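Local atomic coordinates of ribonucleoside-diphosphate reductase (Pseudomonas aeruginosa, PDB entry 5IM3), a protein that probably supplies the precursors of DNA by reducing ribonucleoside diphosphates to deoxyribonucleotides, and binds dATP as an allosteric nucleotide. Residues 464-468 and 481-485; 548-552 and 888-893; 597-603 and 647-652; 373-377 and 590-595. One frame throughout, in Å; residues are numbered along the deposited sequence. Where two conformers were deposited one is given.

How the contacts relate
All four contacts are largely buried in the barrel domain, yet each joins its elements differently. Contacts 3 and 4 are neighbours, their centres about 8 Å apart, and meet through adjacent strands 600-608 and 373-377 and the Cys373-Cys602 disulfide. Contact 3 hydrogen-bonds a helix to a strand's start and the loop before it, whereas contact 4 is mostly methyl packing. Contacts 1 and 2, about 16 Å apart between centres, share a border where Glu466 forms a salt bridge with Lys550. Contact 1 links a short helix and its exit to a strand of the same sheet that contacts 3 and 4 reach. Contact 2 joins two crossing helices, with a charged, partly exposed margin beside its apolar core.

Contact 1 of 4, residues 464-468 and 481-485; sequences FLELR and MNTAN
Phe464 holds its CG opposite the backbone N (chi1 -173°), which throws the ring out from the helix end onto Thr483, while Arg468 bends at chi2 and chi3, which brings its guanidinium group back to the carbonyl of Met481. The phenyl group arrives obliquely: CZ of Phe464 lies 3.6 Å from Thr483 CB, and CE2 of the same ring is 3.5 Å from Ala484 O. Leu467 CD1 approaches Thr483 CG2 at 3.9 Å; Thr483 CG2 thus packs against both the Phe464 ring and Leu467. Thr483 turns OG1 to a water, 2.8 Å away, which is also hydrogen-bonded to Phe464 O and so bridges the segments. These elements belong to a beta-alpha-beta unit in which helix 461-465 connects two parallel neighbours of the barrel sheet, strands 450-455 and 482-487. Where the second strand begins, the contact turns polar. Arg468 NH1 donates to Met481 O at 2.8 Å through a bent bond (138° at the hydrogen), coming from 58° above the carbonyl plane instead of along a lone pair. The arginine chain curls around that oxygen, putting CD of Arg468 3.3 Å from Met481 O. Farther along the strand, the side chains of Leu465 and Asn485 cross at about a right angle, Leu465 CD2 lying 3.5 Å from Asn485 ND2, and the leucine also packs on Met551 of helix 544-558.

Contact 2 of 4, residues 548-552 and 888-893; sequences WRKML and LDVTYR
Trp548 and Leu552, one helical turn apart, pack against Leu888, Asp889 and Tyr892, and the packing is tightest around a single methyl group. CD1 of Leu552 lies over one face of the Trp548 ring, offset toward its rim, and also reaches the backbone of the partner helix, 3.6 Å from Asp889 CA. The far corner of the indole, Trp548 CH2, meets Tyr892 CB at 3.7 Å with the side chains nearly perpendicular. The second branch of the leucine slides past the phenol, leaving Leu552 CD2 4.0 Å from Tyr892 CD2. Leu888 CD1 in turn comes to 3.6 Å from Leu552 O. Segments 548-552 and 888-893, on helices 544-558 and 885-897 of the barrel domain, cross at 98°, their local axes 10.8 Å apart at closest approach, and Leu563 of strand 562-565 touches Trp548, Leu552 and Tyr892 alike. The other flank, where Asp889 and Arg893 are partly exposed, is held by a few polar bonds rather than by close apolar packing. Trp548 NE1 donates to Asp889 OD1 at 2.9 Å in a nearly straight bond (160°), within the indole plane but above the carboxylate plane. Arg893 NE reaches the same Asp889 OD1 at 2.7 Å from the opposite face, in a salt bridge along its own helix. Two donors thus grip one oxygen, and would favour a charged carboxylate, while Arg893 also makes a cation-pi contact with Phe496.

Contact 3 of 4, residues 597-603 and 647-652; sequences DEIAVCN and QAQNSN
Asn603 and Asn652 meet amide to amide from opposite directions, their planes turned 46° against each other. Asn652 ND2 donates to Asn603 OD1 at 3.3 Å, nearly within its own amide plane; the return bond from Asn603 ND2 is weak. Their strongest partners lie outside, Ser371 for Asn603 and Tyr643 for Asn652; Asn603 ND2 also bonds Pro657 O. At the other end Asp597 O lies in the plane of the Asn650 amide, which meets it from above the carbonyl plane: ND2 of Asn650 is 2.9 Å from Asp597 O, in a bond almost straight at 172°. Between the amides, Ile599 N donates to Gln647 O at 3.0 Å, and Ser651 OG to Ile599 O at 2.7 Å. A water accepts from Val601 N and donates hydrogen bonds to Ser651 OG and Asn652 OD1. Apolar patches fill the rest: Ile599 CD1 lies 3.5 Å from Gln647 CG, and Val601 CG2 3.7 Å from Ala648 CB. Cys602 turns the opposite way, toward its disulfide with Cys373, consistent with the redox pair of class I reductases. The helix thus covers strand 600-608 within the helical crossover that leads to its parallel neighbour 659-663 in the alpha-beta barrel.

Contact 4 of 4, residues 373-377 and 590-595; sequences CYLTT and ITLNTN
Ile590 opens the run against Leu375: its CG2 branch stands 3.7 Å from Leu375 CD1, the two side chains crossing obliquely. Two residues on, Leu592 comes in mainly through its backbone, with Leu592 O 4.2 Å from Leu375 CD2, while its side chain leans on Ala600 of strand 600-608. Thr594 makes the closest approach. A chi1 of 49° sets its hydroxyl between the backbone N and the carbonyl carbon, leaving the methyl to meet the strand, so that Thr594 CG2 comes within 3.1 Å of Leu375 O and 3.8 Å of Leu375 CB. The hydroxyl faces the carbon side of the next inward residue, Thr594 OG1 lying 3.5 Å from Thr377 CB, but its hydrogen bond is made elsewhere, with His582 ND1. Thr377 in turn directs its own hydroxyl to Asp405, so the two threonines touch through carbon and are held by separate outside partners. Asn595 ends the walk with its backbone, where Asn595 CA is 3.7 Å from Thr377 CG2, and its side-chain oxygen accepts a hydrogen bond from Asp597 N. The contact is therefore one of van der Waals packing: the 590-595 loop runs roughly along strand 373-377, 40° off its direction, and lies over it without pairing. Both edges of that strand are already used, by parallel strand 401-405 and antiparallel strand 600-608, and the loop covers the face of the alpha-beta barrel sheet opposite Tyr374, on the side where the Cys373-Cys602 disulfide joins the two strands.

Contact 1 of 4, residues 464-468 and 481-485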
loop_
_atom_site.group_PDB
_atom_site.type_symbol
_atom_site.label_atom_id
_atom_site.label_comp_id
_atom_site.label_asym_id
_atom_site.label_seq_id
_atom_site.Cartn_x
_atom_site.Cartn_y
_atom_site.Cartn_z
ATOM N N PHE A 464 -18.085 5.877 21.466
ATOM C CA PHE A 464 -19.378 5.700 20.802
ATOM C C PHE A 464 -19.219 5.586 19.291
ATOM O O PHE A 464 -19.870 4.754 18.652
ATOM C CB PHE A 464 -20.293 6.875 21.158
ATOM C CG PHE A 464 -21.717 6.731 20.685
ATOM C CD1 PHE A 464 -22.621 5.949 21.385
ATOM C CD2 PHE A 464 -22.164 7.424 19.567
ATOM C CE1 PHE A 464 -23.939 5.837 20.966
ATOM C CE2 PHE A 464 -23.480 7.315 19.143
ATOM C CZ PHE A 464 -24.367 6.519 19.846
ATOM N N LEU A 465 -18.356 6.418 18.701
ATOM C CA LEU A 465 -18.202 6.427 17.251
ATOM C C LEU A 465 -17.689 5.100 16.712
ATOM O O LEU A 465 -17.874 4.819 15.523
ATOM C CB LEU A 465 -17.249 7.548 16.821
ATOM C CG LEU A 465 -17.587 8.967 17.275
ATOM C CD1 LEU A 465 -16.552 9.944 16.746
ATOM C CD2 LEU A 465 -18.969 9.380 16.826
ATOM N N GLU A 466 -17.055 4.279 17.548
ATOM C CA GLU A 466 -16.385 3.072 17.082
ATOM C C GLU A 466 -17.166 1.805 17.387
ATOM O O GLU A 466 -16.667 0.705 17.129
ATOM C CB GLU A 466 -14.990 2.969 17.699
ATOM C CG GLU A 466 -14.113 4.177 17.452
ATOM C CD GLU A 466 -12.640 3.863 17.631
ATOM O OE1 GLU A 466 -11.798 4.673 17.189
ATOM O OE2 GLU A 466 -12.323 2.795 18.200
ATOM N N LEU A 467 -18.384 1.931 17.916
ATOM C CA LEU A 467 -19.134 0.759 18.357
ATOM C C LEU A 467 -19.416 -0.234 17.235
ATOM O O LEU A 467 -19.673 -1.406 17.524
ATOM C CB LEU A 467 -20.452 1.200 18.996
ATOM C CG LEU A 467 -20.361 1.825 20.392
ATOM C CD1 LEU A 467 -21.704 2.404 20.813
ATOM C CD2 LEU A 467 -19.886 0.794 21.408
ATOM N N ARG A 468 -19.376 0.190 15.970
ATOM C CA ARG A 468 -19.733 -0.686 14.860
ATOM C C ARG A 468 -18.534 -1.097 14.007
ATOM O O ARG A 468 -18.716 -1.595 12.892
ATOM C CB ARG A 468 -20.802 -0.021 13.993
ATOM C CG ARG A 468 -22.135 0.198 14.714
ATOM C CD ARG A 468 -22.825 -1.119 15.053
ATOM N NE ARG A 468 -23.131 -1.895 13.853
ATOM C CZ ARG A 468 -24.313 -1.922 13.244
ATOM N NH1 ARG A 468 -25.339 -1.225 13.721
ATOM N NH2 ARG A 468 -24.474 -2.661 12.156
ATOM N N MET A 481 -26.782 -3.156 17.290
ATOM C CA MET A 481 -27.436 -1.931 17.716
ATOM C C MET A 481 -27.001 -0.800 16.803
ATOM O O MET A 481 -25.823 -0.698 16.448
ATOM C CB MET A 481 -27.077 -1.594 19.174
ATOM C CG MET A 481 -27.825 -0.408 19.759
ATOM S SD MET A 481 -27.152 0.139 21.341
ATOM C CE MET A 481 -25.688 1.005 20.781
ATOM N N ASN A 482 -27.950 0.042 16.418
ATOM C CA ASN A 482 -27.634 1.217 15.624
ATOM C C ASN A 482 -27.225 2.368 16.539
ATOM O O ASN A 482 -27.547 2.396 17.728
ATOM C CB ASN A 482 -28.825 1.627 14.748
ATOM C CG ASN A 482 -29.132 0.612 13.648
ATOM O OD1 ASN A 482 -30.266 0.151 13.514
ATOM N ND2 ASN A 482 -28.127 0.269 12.856
ATOM N N THR A 483 -26.500 3.320 15.962
ATOM C CA THR A 483 -26.012 4.484 16.681
ATOM C C THR A 483 -26.251 5.722 15.833
ATOM O O THR A 483 -26.259 5.652 14.599
ATOM C CB THR A 483 -24.509 4.367 17.002
ATOM O OG1 THR A 483 -23.786 4.167 15.787
ATOM C CG2 THR A 483 -24.230 3.201 17.945
ATOM N N ALA A 484 -26.441 6.863 16.499
ATOM C CA ALA A 484 -26.598 8.128 15.796
ATOM C C ALA A 484 -26.030 9.259 16.638
ATOM O O ALA A 484 -26.149 9.248 17.864
ATOM C CB ALA A 484 -28.065 8.413 15.464
ATOM N N ASN A 485 -25.417 10.233 15.967
ATOM C CA ASN A 485 -24.953 11.446 16.622
ATOM C C ASN A 485 -26.102 12.432 16.806
ATOM O O ASN A 485 -26.892 12.667 15.887
ATOM C CB ASN A 485 -23.844 12.110 15.804
ATOM C CG ASN A 485 -22.547 11.324 15.819
ATOM O OD1 ASN A 485 -22.094 10.830 14.784
ATOM N ND2 ASN A 485 -21.931 11.223 16.990
HETATM O O HOH W 1 -21.089 3.696 16.228
#

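Contact 2 of 4, residues 548-552 and 888-893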
loop_
_atom_site.group_PDB
_atom_site.type_symbol
_atom_site.label_atom_id
_atom_site.label_comp_id
_atom_site.label_asym_id
_atom_site.label_seq_id
_atom_site.Cartn_x
_atom_site.Cartn_y
_atom_site.Cartn_z
ATOM N N TRP A 548 -14.965 15.826 14.049
ATOM C CA TRP A 548 -15.783 15.775 12.843
ATOM C C TRP A 548 -15.215 14.775 11.840
ATOM O O TRP A 548 -15.948 13.945 11.288
ATOM C CB TRP A 548 -15.865 17.179 12.243
ATOM C CG TRP A 548 -16.581 17.299 10.932
ATOM C CD1 TRP A 548 -16.036 17.666 9.734
ATOM C CD2 TRP A 548 -17.976 17.082 10.687
ATOM N NE1 TRP A 548 -17.003 17.684 8.760
ATOM C CE2 TRP A 548 -18.203 17.329 9.318
ATOM C CE3 TRP A 548 -19.053 16.699 11.490
ATOM C CZ2 TRP A 548 -19.463 17.203 8.734
ATOM C CZ3 TRP A 548 -20.305 16.574 10.905
ATOM C CH2 TRP A 548 -20.496 16.825 9.543
ATOM N N ARG A 549 -13.898 14.823 11.612
ATOM C CA ARG A 549 -13.262 13.878 10.697
ATOM C C ARG A 549 -13.452 12.441 11.169
ATOM O O ARG A 549 -13.718 11.545 10.359
ATOM C CB ARG A 549 -11.772 14.208 10.562
ATOM C CG ARG A 549 -10.971 13.192 9.756
ATOM C CD ARG A 549 -9.501 13.590 9.632
ATOM N NE ARG A 549 -9.305 14.741 8.753
ATOM C CZ ARG A 549 -8.122 15.139 8.286
ATOM N NH1 ARG A 549 -7.016 14.478 8.610
ATOM N NH2 ARG A 549 -8.041 16.198 7.488
ATOM N N LYS A 550 -13.312 12.201 12.474
ATOM C CA LYS A 550 -13.528 10.860 13.008
ATOM C C LYS A 550 -14.971 10.417 12.799
ATOM O O LYS A 550 -15.231 9.254 12.468
ATOM C CB LYS A 550 -13.162 10.830 14.492
ATOM C CG LYS A 550 -13.296 9.465 15.153
ATOM C CD LYS A 550 -12.271 8.484 14.609
ATOM C CE LYS A 550 -12.263 7.195 15.409
ATOM N NZ LYS A 550 -11.287 6.212 14.864
ATOM N N MET A 551 -15.923 11.333 12.985
ATOM C CA MET A 551 -17.326 10.997 12.780
ATOM C C MET A 551 -17.588 10.585 11.335
ATOM O O MET A 551 -18.307 9.613 11.081
ATOM C CB MET A 551 -18.206 12.185 13.175
ATOM C CG MET A 551 -18.131 12.542 14.657
ATOM S SD MET A 551 -18.641 14.235 15.025
ATOM C CE MET A 551 -20.371 14.193 14.538
ATOM N N LEU A 552 -17.005 11.304 10.372
ATOM C CA LEU A 552 -17.258 10.977 8.971
ATOM C C LEU A 552 -16.532 9.707 8.546
ATOM O O LEU A 552 -17.057 8.945 7.727
ATOM C CB LEU A 552 -16.858 12.148 8.073
ATOM C CG LEU A 552 -17.602 13.460 8.342
ATOM C CD1 LEU A 552 -17.138 14.534 7.367
ATOM C CD2 LEU A 552 -19.118 13.278 8.267
ATOM N N LEU A 888 -17.208 13.712 1.797
ATOM C CA LEU A 888 -18.140 13.582 2.913
ATOM C C LEU A 888 -18.240 14.882 3.695
ATOM O O LEU A 888 -19.323 15.249 4.166
ATOM C CB LEU A 888 -17.710 12.441 3.835
ATOM C CG LEU A 888 -17.822 11.029 3.265
ATOM C CD1 LEU A 888 -17.361 10.013 4.285
ATOM C CD2 LEU A 888 -19.249 10.732 2.846
ATOM N N ASP A 889 -17.123 15.594 3.842
ATOM C CA ASP A 889 -17.139 16.856 4.570
ATOM C C ASP A 889 -18.070 17.859 3.898
ATOM O O ASP A 889 -18.988 18.392 4.532
ATOM C CB ASP A 889 -15.717 17.409 4.675
ATOM C CG ASP A 889 -15.641 18.678 5.496
ATOM O OD1 ASP A 889 -16.596 18.974 6.238
ATOM O OD2 ASP A 889 -14.617 19.381 5.404
ATOM N N VAL A 890 -17.857 18.114 2.603
ATOM C CA VAL A 890 -18.674 19.092 1.886
ATOM C C VAL A 890 -20.137 18.676 1.877
ATOM O O VAL A 890 -21.032 19.527 1.937
ATOM C CB VAL A 890 -18.134 19.293 0.453
ATOM C CG1 VAL A 890 -18.130 17.983 -0.317
ATOM C CG2 VAL A 890 -18.950 20.339 -0.299
ATOM N N THR A 891 -20.411 17.372 1.813
ATOM C CA THR A 891 -21.795 16.911 1.759
ATOM C C THR A 891 -22.523 17.186 3.069
ATOM O O THR A 891 -23.597 17.799 3.077
ATOM C CB THR A 891 -21.840 15.419 1.430
ATOM O OG1 THR A 891 -21.347 15.207 0.103
ATOM C CG2 THR A 891 -23.268 14.878 1.532
ATOM N N TYR A 892 -21.966 16.727 4.191
ATOM C CA TYR A 892 -22.677 16.847 5.458
ATOM C C TYR A 892 -22.556 18.235 6.074
ATOM O O TYR A 892 -23.366 18.583 6.940
ATOM C CB TYR A 892 -22.194 15.763 6.420
ATOM C CG TYR A 892 -22.653 14.392 5.977
ATOM C CD1 TYR A 892 -23.952 13.964 6.223
ATOM C CD2 TYR A 892 -21.807 13.544 5.275
ATOM C CE1 TYR A 892 -24.388 12.720 5.804
ATOM C CE2 TYR A 892 -22.233 12.298 4.849
ATOM C CZ TYR A 892 -23.523 11.891 5.113
ATOM O OH TYR A 892 -23.952 10.649 4.691
ATOM N N ARG A 893 -21.582 19.038 5.641
ATOM C CA ARG A 893 -21.653 20.473 5.899
ATOM C C ARG A 893 -22.847 21.087 5.180
ATOM O O ARG A 893 -23.587 21.891 5.758
ATOM C CB ARG A 893 -20.367 21.167 5.447
ATOM C CG ARG A 893 -19.163 20.949 6.344
ATOM C CD ARG A 893 -18.082 21.980 6.052
ATOM N NE ARG A 893 -16.808 21.641 6.683
ATOM C CZ ARG A 893 -15.875 22.526 7.015
ATOM N NH1 ARG A 893 -16.065 23.822 6.791
ATOM N NH2 ARG A 893 -14.748 22.119 7.586
#

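Contact 3 of 4, residues 597-603 and 647-652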
loop_
_atom_site.group_PDB
_atom_site.type_symbol
_atom_site.label_atom_id
_atom_site.label_comp_id
_atom_site.label_asym_id
_atom_site.label_seq_id
_atom_site.Cartn_x
_atom_site.Cartn_y
_atom_site.Cartn_z
ATOM N N ASP A 597 -42.268 10.118 31.804
ATOM C CA ASP A 597 -43.612 9.559 31.693
ATOM C C ASP A 597 -44.137 9.568 30.261
ATOM O O ASP A 597 -45.340 9.393 30.050
ATOM C CB ASP A 597 -44.574 10.323 32.604
ATOM C CG ASP A 597 -44.195 10.217 34.071
ATOM O OD1 ASP A 597 -44.064 9.077 34.571
ATOM O OD2 ASP A 597 -44.024 11.274 34.722
ATOM N N GLU A 598 -43.267 9.755 29.271
ATOM C CA GLU A 598 -43.699 9.876 27.881
ATOM C C GLU A 598 -42.725 9.130 26.983
ATOM O O GLU A 598 -41.584 9.561 26.798
ATOM C CB GLU A 598 -43.809 11.342 27.463
ATOM C CG GLU A 598 -44.951 12.080 28.154
ATOM C CD GLU A 598 -45.142 13.489 27.630
ATOM O OE1 GLU A 598 -45.664 14.335 28.386
ATOM O OE2 GLU A 598 -44.767 13.749 26.466
ATOM N N ILE A 599 -43.182 8.012 26.436
ATOM C CA ILE A 599 -42.519 7.329 25.336
ATOM C C ILE A 599 -43.273 7.716 24.072
ATOM O O ILE A 599 -44.441 7.354 23.898
ATOM C CB ILE A 599 -42.493 5.810 25.557
ATOM C CG1 ILE A 599 -41.478 5.476 26.667
ATOM C CG2 ILE A 599 -42.162 5.069 24.269
ATOM C CD1 ILE A 599 -41.430 4.012 27.062
ATOM N N ALA A 600 -42.620 8.474 23.193
ATOM C CA ALA A 600 -43.281 8.959 21.989
ATOM C C ALA A 600 -43.566 7.805 21.032
ATOM O O ALA A 600 -42.774 6.867 20.911
ATOM C CB ALA A 600 -42.421 10.012 21.299
ATOM N N VAL A 601 -44.712 7.880 20.357
ATOM C CA VAL A 601 -45.183 6.834 19.457
ATOM C C VAL A 601 -45.348 7.440 18.069
ATOM O O VAL A 601 -45.981 8.492 17.921
ATOM C CB VAL A 601 -46.514 6.228 19.940
ATOM C CG1 VAL A 601 -46.845 4.969 19.150
ATOM C CG2 VAL A 601 -46.470 5.937 21.433
ATOM N N CYS A 602 -44.795 6.773 17.057
ATOM C CA CYS A 602 -44.909 7.229 15.675
ATOM C C CYS A 602 -46.064 6.499 15.000
ATOM O O CYS A 602 -46.025 5.273 14.842
ATOM C CB CYS A 602 -43.617 6.996 14.894
ATOM S SG CYS A 602 -42.113 6.930 15.905
ATOM N N ASN A 603 -47.083 7.252 14.603
ATOM C CA ASN A 603 -48.245 6.716 13.901
ATOM C C ASN A 603 -48.171 7.214 12.457
ATOM O O ASN A 603 -48.300 8.418 12.204
ATOM C CB ASN A 603 -49.530 7.147 14.604
ATOM C CG ASN A 603 -49.389 7.146 16.130
ATOM O OD1 ASN A 603 -49.343 6.091 16.764
ATOM N ND2 ASN A 603 -49.316 8.336 16.719
ATOM N N GLN A 647 -46.632 4.835 29.543
ATOM C CA GLN A 647 -46.113 6.130 29.117
ATOM C C GLN A 647 -46.174 6.317 27.606
ATOM O O GLN A 647 -46.011 7.447 27.132
ATOM C CB GLN A 647 -44.677 6.319 29.613
ATOM C CG GLN A 647 -43.769 5.124 29.398
ATOM C CD GLN A 647 -43.550 4.314 30.665
ATOM O OE1 GLN A 647 -44.498 3.904 31.325
ATOM N NE2 GLN A 647 -42.286 4.083 31.007
ATOM N N ALA A 648 -46.408 5.248 26.841
ATOM C CA ALA A 648 -46.639 5.398 25.409
ATOM C C ALA A 648 -48.077 5.821 25.142
ATOM O O ALA A 648 -48.330 6.692 24.303
ATOM C CB ALA A 648 -46.314 4.093 24.682
ATOM N N GLN A 649 -49.026 5.228 25.863
ATOM C CA GLN A 649 -50.399 5.710 25.816
ATOM C C GLN A 649 -50.484 7.157 26.279
ATOM O O GLN A 649 -51.191 7.973 25.677
ATOM C CB GLN A 649 -51.287 4.821 26.683
ATOM C CG GLN A 649 -52.724 5.281 26.779
ATOM C CD GLN A 649 -53.530 4.418 27.714
ATOM O OE1 GLN A 649 -53.810 3.256 27.418
ATOM N NE2 GLN A 649 -53.901 4.976 28.860
ATOM N N ASN A 650 -49.767 7.489 27.351
ATOM C CA ASN A 650 -49.825 8.837 27.906
ATOM C C ASN A 650 -49.436 9.886 26.868
ATOM O O ASN A 650 -50.120 10.902 26.714
ATOM C CB ASN A 650 -48.916 8.927 29.134
ATOM C CG ASN A 650 -49.002 10.269 29.823
ATOM O OD1 ASN A 650 -50.087 10.829 29.983
ATOM N ND2 ASN A 650 -47.856 10.801 30.224
ATOM N N SER A 651 -48.336 9.660 26.146
ATOM C CA SER A 651 -47.868 10.667 25.199
ATOM C C SER A 651 -48.764 10.733 23.968
ATOM O O SER A 651 -49.003 11.817 23.423
ATOM C CB SER A 651 -46.433 10.371 24.775
ATOM O OG SER A 651 -46.395 9.269 23.892
ATOM N N ASN A 652 -49.248 9.585 23.498
ATOM C CA ASN A 652 -50.110 9.589 22.322
ATOM C C ASN A 652 -51.428 10.292 22.615
ATOM O O ASN A 652 -51.889 11.110 21.813
ATOM C CB ASN A 652 -50.355 8.159 21.845
ATOM C CG ASN A 652 -49.753 7.881 20.480
ATOM O OD1 ASN A 652 -48.915 8.637 19.984
ATOM N ND2 ASN A 652 -50.172 6.782 19.871
HETATM O O HOH W 2 -46.644 9.897 21.114
#

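Contact 4 of 4, residues 373-377 and 590-595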
loop_
_atom_site.group_PDB
_atom_site.type_symbol
_atom_site.label_atom_id
_atom_site.label_comp_id
_atom_site.label_asym_id
_atom_site.label_seq_id
_atom_site.Cartn_x
_atom_site.Cartn_y
_atom_site.Cartn_z
ATOM N N CYS A 373 -43.302 2.153 16.440
ATOM C CA CYS A 373 -42.150 3.050 16.403
ATOM C C CYS A 373 -42.178 3.923 17.649
ATOM O O CYS A 373 -43.187 4.582 17.917
ATOM C CB CYS A 373 -42.186 3.917 15.132
ATOM S SG CYS A 373 -41.076 5.385 15.056
ATOM N N TYR A 374 -41.080 3.932 18.410
ATOM C CA TYR A 374 -41.066 4.620 19.696
ATOM C C TYR A 374 -39.751 5.348 19.922
ATOM O O TYR A 374 -38.707 4.965 19.390
ATOM C CB TYR A 374 -41.285 3.644 20.863
ATOM C CG TYR A 374 -42.432 2.685 20.664
ATOM C CD1 TYR A 374 -43.722 3.023 21.043
ATOM C CD2 TYR A 374 -42.219 1.438 20.098
ATOM C CE1 TYR A 374 -44.768 2.141 20.861
ATOM C CE2 TYR A 374 -43.250 0.556 19.914
ATOM C CZ TYR A 374 -44.524 0.908 20.294
ATOM O OH TYR A 374 -45.544 0.013 20.100
ATOM N N LEU A 375 -39.821 6.398 20.744
ATOM C CA LEU A 375 -38.662 7.158 21.188
ATOM C C LEU A 375 -38.659 7.203 22.710
ATOM O O LEU A 375 -39.703 7.411 23.334
ATOM C CB LEU A 375 -38.662 8.596 20.638
ATOM C CG LEU A 375 -38.545 8.804 19.123
ATOM C CD1 LEU A 375 -39.862 8.520 18.404
ATOM C CD2 LEU A 375 -38.073 10.225 18.835
ATOM N N THR A 376 -37.482 7.013 23.302
ATOM C CA THR A 376 -37.326 7.037 24.748
ATOM C C THR A 376 -36.123 7.889 25.119
ATOM O O THR A 376 -35.260 8.187 24.290
ATOM C CB THR A 376 -37.139 5.631 25.337
ATOM O OG1 THR A 376 -35.833 5.142 25.006
ATOM C CG2 THR A 376 -38.194 4.666 24.805
ATOM N N THR A 377 -36.078 8.273 26.391
ATOM C CA THR A 377 -34.929 8.951 26.977
ATOM C C THR A 377 -34.571 8.225 28.265
ATOM O O THR A 377 -35.458 7.889 29.056
ATOM C CB THR A 377 -35.225 10.436 27.236
ATOM O OG1 THR A 377 -34.091 11.052 27.852
ATOM C CG2 THR A 377 -36.449 10.611 28.131
ATOM N N ILE A 590 -38.471 11.183 12.821
ATOM C CA ILE A 590 -39.423 11.552 13.861
ATOM C C ILE A 590 -38.728 12.461 14.865
ATOM O O ILE A 590 -37.576 12.221 15.240
ATOM C CB ILE A 590 -39.991 10.296 14.551
ATOM C CG1 ILE A 590 -40.647 9.377 13.515
ATOM C CG2 ILE A 590 -40.975 10.676 15.642
ATOM C CD1 ILE A 590 -41.812 10.009 12.762
ATOM N N THR A 591 -39.441 13.511 15.309
ATOM C CA THR A 591 -38.900 14.474 16.275
ATOM C C THR A 591 -40.007 14.783 17.286
ATOM O O THR A 591 -40.727 15.776 17.167
ATOM C CB THR A 591 -38.386 15.744 15.592
ATOM O OG1 THR A 591 -39.436 16.339 14.820
ATOM C CG2 THR A 591 -37.209 15.434 14.682
ATOM N N LEU A 592 -40.129 13.918 18.293
ATOM C CA LEU A 592 -41.149 14.036 19.324
ATOM C C LEU A 592 -40.500 14.102 20.703
ATOM O O LEU A 592 -39.404 13.578 20.918
ATOM C CB LEU A 592 -42.122 12.852 19.266
ATOM C CG LEU A 592 -42.903 12.668 17.963
ATOM C CD1 LEU A 592 -43.689 11.364 18.001
ATOM C CD2 LEU A 592 -43.834 13.844 17.712
ATOM N N ASN A 593 -41.198 14.746 21.638
ATOM C CA ASN A 593 -40.702 14.888 23.001
ATOM C C ASN A 593 -40.746 13.560 23.750
ATOM O O ASN A 593 -41.602 12.707 23.507
ATOM C CB ASN A 593 -41.527 15.917 23.773
ATOM C CG ASN A 593 -41.364 17.323 23.239
ATOM O OD1 ASN A 593 -40.437 17.613 22.485
ATOM N ND2 ASN A 593 -42.266 18.212 23.641
ATOM N N THR A 594 -39.815 13.403 24.691
ATOM C CA THR A 594 -39.806 12.265 25.600
ATOM C C THR A 594 -39.485 12.749 27.005
ATOM O O THR A 594 -38.863 13.798 27.190
ATOM C CB THR A 594 -38.780 11.201 25.182
ATOM O OG1 THR A 594 -37.517 11.823 24.915
ATOM C CG2 THR A 594 -39.256 10.460 23.939
ATOM N N ASN A 595 -39.925 11.983 27.998
ATOM C CA ASN A 595 -39.530 12.248 29.375
ATOM C C ASN A 595 -39.827 11.016 30.222
ATOM O O ASN A 595 -40.158 9.943 29.707
ATOM C CB ASN A 595 -40.222 13.504 29.926
ATOM C CG ASN A 595 -41.732 13.365 30.007
ATOM O OD1 ASN A 595 -42.260 12.351 30.474
ATOM N ND2 ASN A 595 -42.436 14.397 29.561
#